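Local coordinates for protein glycosyl hyrolase, family 3 (Deinococcus radiodurans, PDB 3TEV) that probably hydrolyses O-glycosidic bonds, using the TIM-barrel domain of a family 3 glycoside hydrolase, at residues Thr186-Asp189 and Leu194-Val197; Val197-Ala202 and Ala206-Pro211; Asp14-Gly19 and Thr319-Leu324. All blocks are in the same frame, centred on the assembly; numbering follows the deposited sequence.

Interaction 1: Thr186-Asp189 and Leu194-Val197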
# COMPACT_ATOMS: atom_id res chain seq x y z
N THR A 186 3.26 4.78 -18.07
CA THR A 186 2.24 3.80 -18.48
C THR A 186 1.41 4.32 -19.64
O THR A 186 1.28 5.54 -19.79
CB THR A 186 1.32 3.44 -17.28
OG1 THR A 186 0.70 4.62 -16.76
CG2 THR A 186 2.13 2.82 -16.16
N HIS A 187 0.89 3.42 -20.49
CA HIS A 187 -0.06 3.80 -21.56
C HIS A 187 -1.40 3.05 -21.46
O HIS A 187 -1.43 1.82 -21.34
CB HIS A 187 0.57 3.73 -22.98
CG HIS A 187 0.87 2.33 -23.47
ND1 HIS A 187 2.14 1.79 -23.46
CD2 HIS A 187 0.07 1.40 -24.05
CE1 HIS A 187 2.11 0.57 -23.97
NE2 HIS A 187 0.87 0.31 -24.34
N GLN A 188 -2.49 3.82 -21.46
CA GLN A 188 -3.85 3.29 -21.42
C GLN A 188 -4.52 3.37 -22.77
O GLN A 188 -4.66 4.45 -23.35
CB GLN A 188 -4.73 4.08 -20.44
CG GLN A 188 -4.58 3.73 -19.00
CD GLN A 188 -5.81 4.11 -18.19
OE1 GLN A 188 -6.75 3.31 -18.03
NE2 GLN A 188 -5.80 5.32 -17.64
N ASP A 189 -4.97 2.23 -23.26
CA ASP A 189 -5.68 2.14 -24.53
C ASP A 189 -7.09 2.80 -24.46
O ASP A 189 -7.56 3.38 -25.44
CB ASP A 189 -5.71 0.65 -24.92
CG ASP A 189 -6.67 0.36 -26.04
OD1 ASP A 189 -6.27 0.47 -27.22
OD2 ASP A 189 -7.83 -0.01 -25.72
N LEU A 194 -6.64 -1.80 -18.61
CA LEU A 194 -5.53 -1.71 -17.67
C LEU A 194 -4.38 -0.98 -18.35
O LEU A 194 -4.09 -1.23 -19.51
CB LEU A 194 -5.06 -3.09 -17.22
CG LEU A 194 -6.06 -3.87 -16.35
CD1 LEU A 194 -5.58 -5.30 -16.15
CD2 LEU A 194 -6.29 -3.17 -14.99
N PRO A 195 -3.72 -0.05 -17.64
CA PRO A 195 -2.54 0.55 -18.25
C PRO A 195 -1.46 -0.50 -18.48
O PRO A 195 -1.39 -1.47 -17.72
CB PRO A 195 -2.08 1.58 -17.21
CG PRO A 195 -2.97 1.42 -16.02
CD PRO A 195 -4.14 0.62 -16.40
N ARG A 196 -0.66 -0.31 -19.52
CA ARG A 196 0.43 -1.22 -19.88
C ARG A 196 1.78 -0.50 -19.89
O ARG A 196 1.85 0.70 -20.13
CB ARG A 196 0.20 -1.85 -21.25
CG ARG A 196 -1.08 -2.63 -21.42
CD ARG A 196 -1.12 -3.35 -22.77
NE ARG A 196 -0.31 -4.58 -22.78
CZ ARG A 196 -0.76 -5.79 -22.39
NH1 ARG A 196 -2.02 -5.93 -21.96
NH2 ARG A 196 0.05 -6.85 -22.43
N VAL A 197 2.84 -1.26 -19.66
CA VAL A 197 4.19 -0.82 -19.89
C VAL A 197 4.81 -1.86 -20.81
O VAL A 197 4.84 -3.04 -20.48
CB VAL A 197 4.98 -0.69 -18.57
CG1 VAL A 197 6.47 -0.43 -18.84
CG2 VAL A 197 4.39 0.41 -17.72
O HOH W 1 -4.10 -0.47 -22.21

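Interaction 2: Val197-Ala202 and Ala206-Pro211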
# COMPACT_ATOMS: atom_id res chain seq x y z
N VAL A 197 2.84 -1.26 -19.66
CA VAL A 197 4.19 -0.82 -19.89
C VAL A 197 4.81 -1.86 -20.81
O VAL A 197 4.84 -3.04 -20.48
CB VAL A 197 4.98 -0.69 -18.57
CG1 VAL A 197 6.47 -0.43 -18.84
CG2 VAL A 197 4.39 0.41 -17.72
N SER A 198 5.29 -1.42 -21.96
CA SER A 198 5.79 -2.38 -22.95
C SER A 198 7.33 -2.39 -23.08
O SER A 198 7.87 -3.02 -23.99
CB SER A 198 5.16 -2.09 -24.30
OG SER A 198 5.66 -0.84 -24.75
N LYS A 199 8.02 -1.68 -22.18
CA LYS A 199 9.49 -1.65 -22.14
C LYS A 199 10.08 -3.03 -21.88
O LYS A 199 9.47 -3.86 -21.21
CB LYS A 199 9.96 -0.72 -21.01
CG LYS A 199 9.56 0.73 -21.19
CD LYS A 199 9.97 1.58 -20.01
CE LYS A 199 9.55 3.01 -20.23
NZ LYS A 199 9.92 3.89 -19.09
N SER A 200 11.30 -3.23 -22.38
CA SER A 200 12.05 -4.46 -22.13
C SER A 200 12.48 -4.57 -20.67
O SER A 200 12.48 -3.58 -19.92
CB SER A 200 13.30 -4.49 -23.02
OG SER A 200 14.22 -3.49 -22.59
N ARG A 201 12.87 -5.79 -20.29
CA ARG A 201 13.37 -6.06 -18.95
C ARG A 201 14.57 -5.19 -18.60
O ARG A 201 14.60 -4.58 -17.52
CB ARG A 201 13.71 -7.55 -18.78
CG ARG A 201 14.25 -7.93 -17.39
CD ARG A 201 13.28 -7.45 -16.29
NE ARG A 201 13.82 -7.68 -14.95
CZ ARG A 201 13.61 -8.79 -14.25
NH1 ARG A 201 12.88 -9.78 -14.76
NH2 ARG A 201 14.14 -8.92 -13.05
N ALA A 202 15.56 -5.12 -19.49
CA ALA A 202 16.76 -4.31 -19.26
C ALA A 202 16.39 -2.84 -19.02
O ALA A 202 16.95 -2.20 -18.13
CB ALA A 202 17.75 -4.44 -20.44
N ALA A 206 16.88 -0.72 -15.35
CA ALA A 206 17.57 0.57 -15.27
C ALA A 206 16.64 1.71 -14.81
O ALA A 206 17.12 2.74 -14.30
CB ALA A 206 18.23 0.91 -16.62
N GLY A 207 15.33 1.53 -15.00
CA GLY A 207 14.35 2.56 -14.71
C GLY A 207 13.39 2.14 -13.60
O GLY A 207 13.76 2.12 -12.43
N GLU A 208 12.17 1.77 -14.00
CA GLU A 208 11.04 1.49 -13.11
C GLU A 208 11.42 0.70 -11.85
O GLU A 208 11.07 1.10 -10.75
CB GLU A 208 9.92 0.73 -13.87
CG GLU A 208 9.03 1.61 -14.78
CD GLU A 208 9.75 2.14 -16.04
OE1 GLU A 208 10.91 1.76 -16.33
OE2 GLU A 208 9.14 2.95 -16.76
N LEU A 209 12.14 -0.40 -12.04
CA LEU A 209 12.49 -1.30 -10.95
C LEU A 209 13.63 -0.82 -10.05
O LEU A 209 13.71 -1.24 -8.91
CB LEU A 209 12.84 -2.69 -11.51
CG LEU A 209 11.71 -3.44 -12.24
CD1 LEU A 209 12.21 -4.72 -12.93
CD2 LEU A 209 10.59 -3.77 -11.28
N ALA A 210 14.50 0.06 -10.56
CA ALA A 210 15.74 0.41 -9.85
C ALA A 210 15.55 0.98 -8.44
O ALA A 210 16.23 0.54 -7.51
CB ALA A 210 16.65 1.30 -10.71
N PRO A 211 14.65 1.96 -8.26
CA PRO A 211 14.53 2.52 -6.90
C PRO A 211 14.00 1.51 -5.86
O PRO A 211 14.46 1.50 -4.72
CB PRO A 211 13.56 3.71 -7.08
CG PRO A 211 13.58 4.00 -8.56
CD PRO A 211 13.77 2.65 -9.22

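Interaction 3: Asp14-Gly19 and Thr319-Leu324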
# COMPACT_ATOMS: atom_id res chain seq x y z
N ASP A 14 -5.86 -19.41 17.22
CA ASP A 14 -5.96 -18.09 16.62
C ASP A 14 -5.97 -18.23 15.09
O ASP A 14 -5.11 -17.69 14.40
CB ASP A 14 -4.80 -17.23 17.12
CG ASP A 14 -4.99 -15.75 16.85
OD1 ASP A 14 -6.14 -15.32 16.57
OD2 ASP A 14 -3.98 -15.01 16.93
N PRO A 15 -6.94 -19.00 14.55
CA PRO A 15 -6.96 -19.19 13.09
C PRO A 15 -7.14 -17.87 12.35
O PRO A 15 -7.71 -16.92 12.90
CB PRO A 15 -8.13 -20.15 12.84
CG PRO A 15 -8.88 -20.23 14.13
CD PRO A 15 -8.02 -19.75 15.24
N VAL A 16 -6.60 -17.78 11.14
CA VAL A 16 -6.67 -16.55 10.37
C VAL A 16 -8.11 -16.30 9.94
O VAL A 16 -8.78 -17.21 9.47
CB VAL A 16 -5.78 -16.61 9.13
CG1 VAL A 16 -5.90 -15.31 8.30
CG2 VAL A 16 -4.32 -16.85 9.54
N ARG A 17 -8.60 -15.08 10.12
CA ARG A 17 -9.92 -14.73 9.64
C ARG A 17 -9.81 -13.91 8.36
O ARG A 17 -8.84 -13.19 8.18
CB ARG A 17 -10.66 -13.95 10.70
CG ARG A 17 -10.79 -14.73 12.00
CD ARG A 17 -11.45 -13.87 13.04
NE ARG A 17 -12.84 -13.66 12.67
CZ ARG A 17 -13.66 -12.81 13.29
NH1 ARG A 17 -13.19 -12.07 14.31
NH2 ARG A 17 -14.93 -12.70 12.86
N PRO A 18 -10.82 -14.00 7.48
CA PRO A 18 -10.75 -13.24 6.22
C PRO A 18 -10.58 -11.75 6.45
O PRO A 18 -9.86 -11.12 5.71
CB PRO A 18 -12.10 -13.53 5.54
CG PRO A 18 -12.94 -14.25 6.56
CD PRO A 18 -12.03 -14.84 7.58
N GLY A 19 -11.21 -11.19 7.48
CA GLY A 19 -11.07 -9.74 7.75
C GLY A 19 -9.66 -9.30 8.10
O GLY A 19 -9.33 -8.12 7.98
N THR A 319 1.18 -16.92 7.28
CA THR A 319 2.40 -16.20 6.92
C THR A 319 2.07 -14.74 6.56
O THR A 319 2.74 -13.81 7.00
CB THR A 319 3.11 -16.91 5.72
OG1 THR A 319 3.43 -18.26 6.08
CG2 THR A 319 4.39 -16.18 5.31
N LYS A 320 1.02 -14.53 5.77
CA LYS A 320 0.61 -13.17 5.41
C LYS A 320 0.23 -12.37 6.66
O LYS A 320 0.68 -11.25 6.83
CB LYS A 320 -0.53 -13.16 4.40
CG LYS A 320 -0.24 -13.90 3.08
CD LYS A 320 -1.59 -14.05 2.28
CE LYS A 320 -1.43 -14.92 1.05
NZ LYS A 320 -0.39 -14.34 0.14
N ARG A 321 -0.56 -12.97 7.54
CA ARG A 321 -0.98 -12.26 8.75
C ARG A 321 0.19 -11.89 9.67
O ARG A 321 0.21 -10.81 10.25
CB ARG A 321 -2.06 -13.04 9.53
CG ARG A 321 -2.64 -12.23 10.69
CD ARG A 321 -3.72 -13.00 11.49
NE ARG A 321 -3.12 -14.14 12.16
CZ ARG A 321 -3.78 -15.06 12.87
NH1 ARG A 321 -5.10 -15.00 13.03
NH2 ARG A 321 -3.08 -16.04 13.45
N GLU A 322 1.15 -12.81 9.82
CA GLU A 322 2.34 -12.56 10.60
C GLU A 322 3.19 -11.39 10.06
O GLU A 322 3.77 -10.65 10.85
CB GLU A 322 3.18 -13.84 10.73
CG GLU A 322 4.58 -13.67 11.43
CD GLU A 322 4.53 -12.97 12.83
OE1 GLU A 322 3.49 -13.08 13.54
OE2 GLU A 322 5.56 -12.33 13.22
N ARG A 323 3.28 -11.22 8.74
CA ARG A 323 3.94 -10.04 8.18
C ARG A 323 3.24 -8.75 8.63
O ARG A 323 3.90 -7.75 8.96
CB ARG A 323 3.97 -10.09 6.66
CG ARG A 323 4.97 -11.10 6.14
CD ARG A 323 5.25 -10.87 4.67
NE ARG A 323 6.10 -11.93 4.12
CZ ARG A 323 5.65 -12.98 3.44
NH1 ARG A 323 4.35 -13.13 3.18
NH2 ARG A 323 6.53 -13.87 3.00
N LEU A 324 1.91 -8.80 8.66
CA LEU A 324 1.11 -7.65 9.06
C LEU A 324 1.28 -7.39 10.54
O LEU A 324 1.36 -6.26 10.98
CB LEU A 324 -0.36 -7.91 8.75
CG LEU A 324 -0.71 -8.06 7.26
CD1 LEU A 324 -2.22 -8.36 7.04
CD2 LEU A 324 -0.28 -6.83 6.48

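Interaction 1: Thr186-Asp189 and Leu194-Val197
His-187 and Arg-196 form a single antiparallel beta bridge, a hydrogen-bonded pair, where the loop after strand 174-180 of the TIM barrel doubles back on itself. His-187 N donates a hydrogen bond to Arg-196 O at 2.9 Å, and Arg-196 N donates one back to His-187 O, also at 2.9 Å. Beyond the pair a water bridges the next backbone groups, accepting from Asp-189 N at 3.0 Å and donating to Leu-194 O at 2.8 Å, so both are satisfied. Outward, Pro-195 and Val-197 bond to Val-228, and Val-197 also to Asp-230, in the parallel pairing with strand 228-229; Thr-186 O accepts from Asn-142 ND2. Pro-195, having no N-H to leave unpaired, suits a place where its ring serves as a surface: its CB lies 3.8 Å from Gln-188 CG and also touches Thr-186 CB. The imidazole of His-187, swung between its own backbone N and carbonyl carbon (chi1 69°), lies against Arg-196. Carbonyl O of Arg-196 sits above one face toward the rim, and Arg-196 CB makes a CH-pi contact with the imidazole. The guanidinium leaves this contact for a salt bridge with Asp-230, just after strand 228-229, and a hydrogen bond to Ala-234 O. Small branched residues fill the buried end, where methyl meets methyl: Thr-186 CG2 lies 3.7 Å from Val-197 CG2.

Interaction 2: Val197-Ala202 and Ala206-Pro211
The carboxylate of Glu-208 takes the ammonium of Lys-199 at OE2, on the syn lone pair that faces the other oxygen, while the second flat group, the guanidinium of Arg-201, has Leu-209 CD1 3.9 Å from its NE. Both meetings lie where helix 201-206 ends and a type I turn leads into helix 210-215, on the stretch between TIM-barrel strands 174-180 and 221-224. The salt bridge is short, Lys-199 NZ to Glu-208 OE2 being 2.6 Å. A lysine suits this place because its extended chain reaches out to meet the glutamate, the two side chains together bridging the 9.7 Å between the CA atoms of Lys-199 and Glu-208; its CE also packs against OE2, 3.5 Å away. The glutamate bends at its second torsion (chi2 70°) to bring its acid crosswise to that chain. NZ also forms a salt bridge with Asp-185, so two acids share one ammonium, whose positive charge probably favours the ionised form of the buried Glu-208. Arg-201 NE is held by Asp-205, one turn on. Ser-200 occupies the N-cap of helix 201-206, whose last turn is closed by Ala-206 N to Ala-202 O at 3.2 Å. Gly-207 then leaves helical geometry with a psi of -104°, and a CB there would probably crowd Glu-208 OE1, which suits a glycine. The turn that it starts is closed by Ala-210 N, 2.9 Å from Gly-207 O.

Interaction 3: Asp14-Gly19 and Thr319-Leu324
The loop Asp-14 to Val-16 runs past helix 314-330 with Val-16 CA and Arg-321 CA 7.3 Å apart, and it presents two successive carbonyls, those of Asp-14 and Pro-15, to the arginine. Arg-321 spans the interval. Its CG stands opposite its own backbone N (chi1 -172°), and a bend at chi3 (66°) turns the guanidinium end-on to the loop. There both terminal nitrogens grip one atom, Asp-14 O: NH2 reaches it at 2.8 Å, approaching nearly along the C=O direction, and NH1 at 3.0 Å from well above the carbonyl plane. The acceptor lies close to the guanidinium plane, as this two-pronged grip requires. NH1 also makes a weak bond to Pro-15 O at 3.2 Å and is bonded to Gln-20 OE1, which helps to fix the rotation of the group. A valine is apt for the neighbouring place, because Val-16 CG2 lies over the centre of one guanidinium face, 3.8 Å from Arg-321 CZ, without competing for its N-H groups. The carboxylate of Asp-14 makes a long salt bridge, OD1 to Arg-321 NH1 3.7 Å, through charge alone since no N-H points at it, while OD2 is paired with Arg-325 of the same helix. A leucine in place of Arg-321 would probably leave Asp-14 O without its two donors and let the loop shift away from the helix. An arginine suits this buried site because its flat end can serve two carbonyl oxygens, one of them weakly, as well as Gln-20 OE1. In this TIM-barrel domain the arrangement is a seam, tying the lead-in to the first barrel strand, 22-24, to a helix following the last, 290-291.

In the fold
From the N terminus, interaction 3 begins before strand 22-24 and is completed only 300 residues later on helix 314-330, so it closes a loop that takes in all eight strands of the barrel. Within that span lie the other two, both local closures between strands 174-180 and 221-224. Interaction 1 folds the loop back across four residues, and interaction 2 starts where it ends, sharing Val-197, and bends the chain across three more into helix 210-215. They follow one another without crossing and touch where His-187 CE1 meets Ser-198 OG. Interactions 1 and 3 lie on opposite sides of the chain's centre, about 33 Å between contact centres.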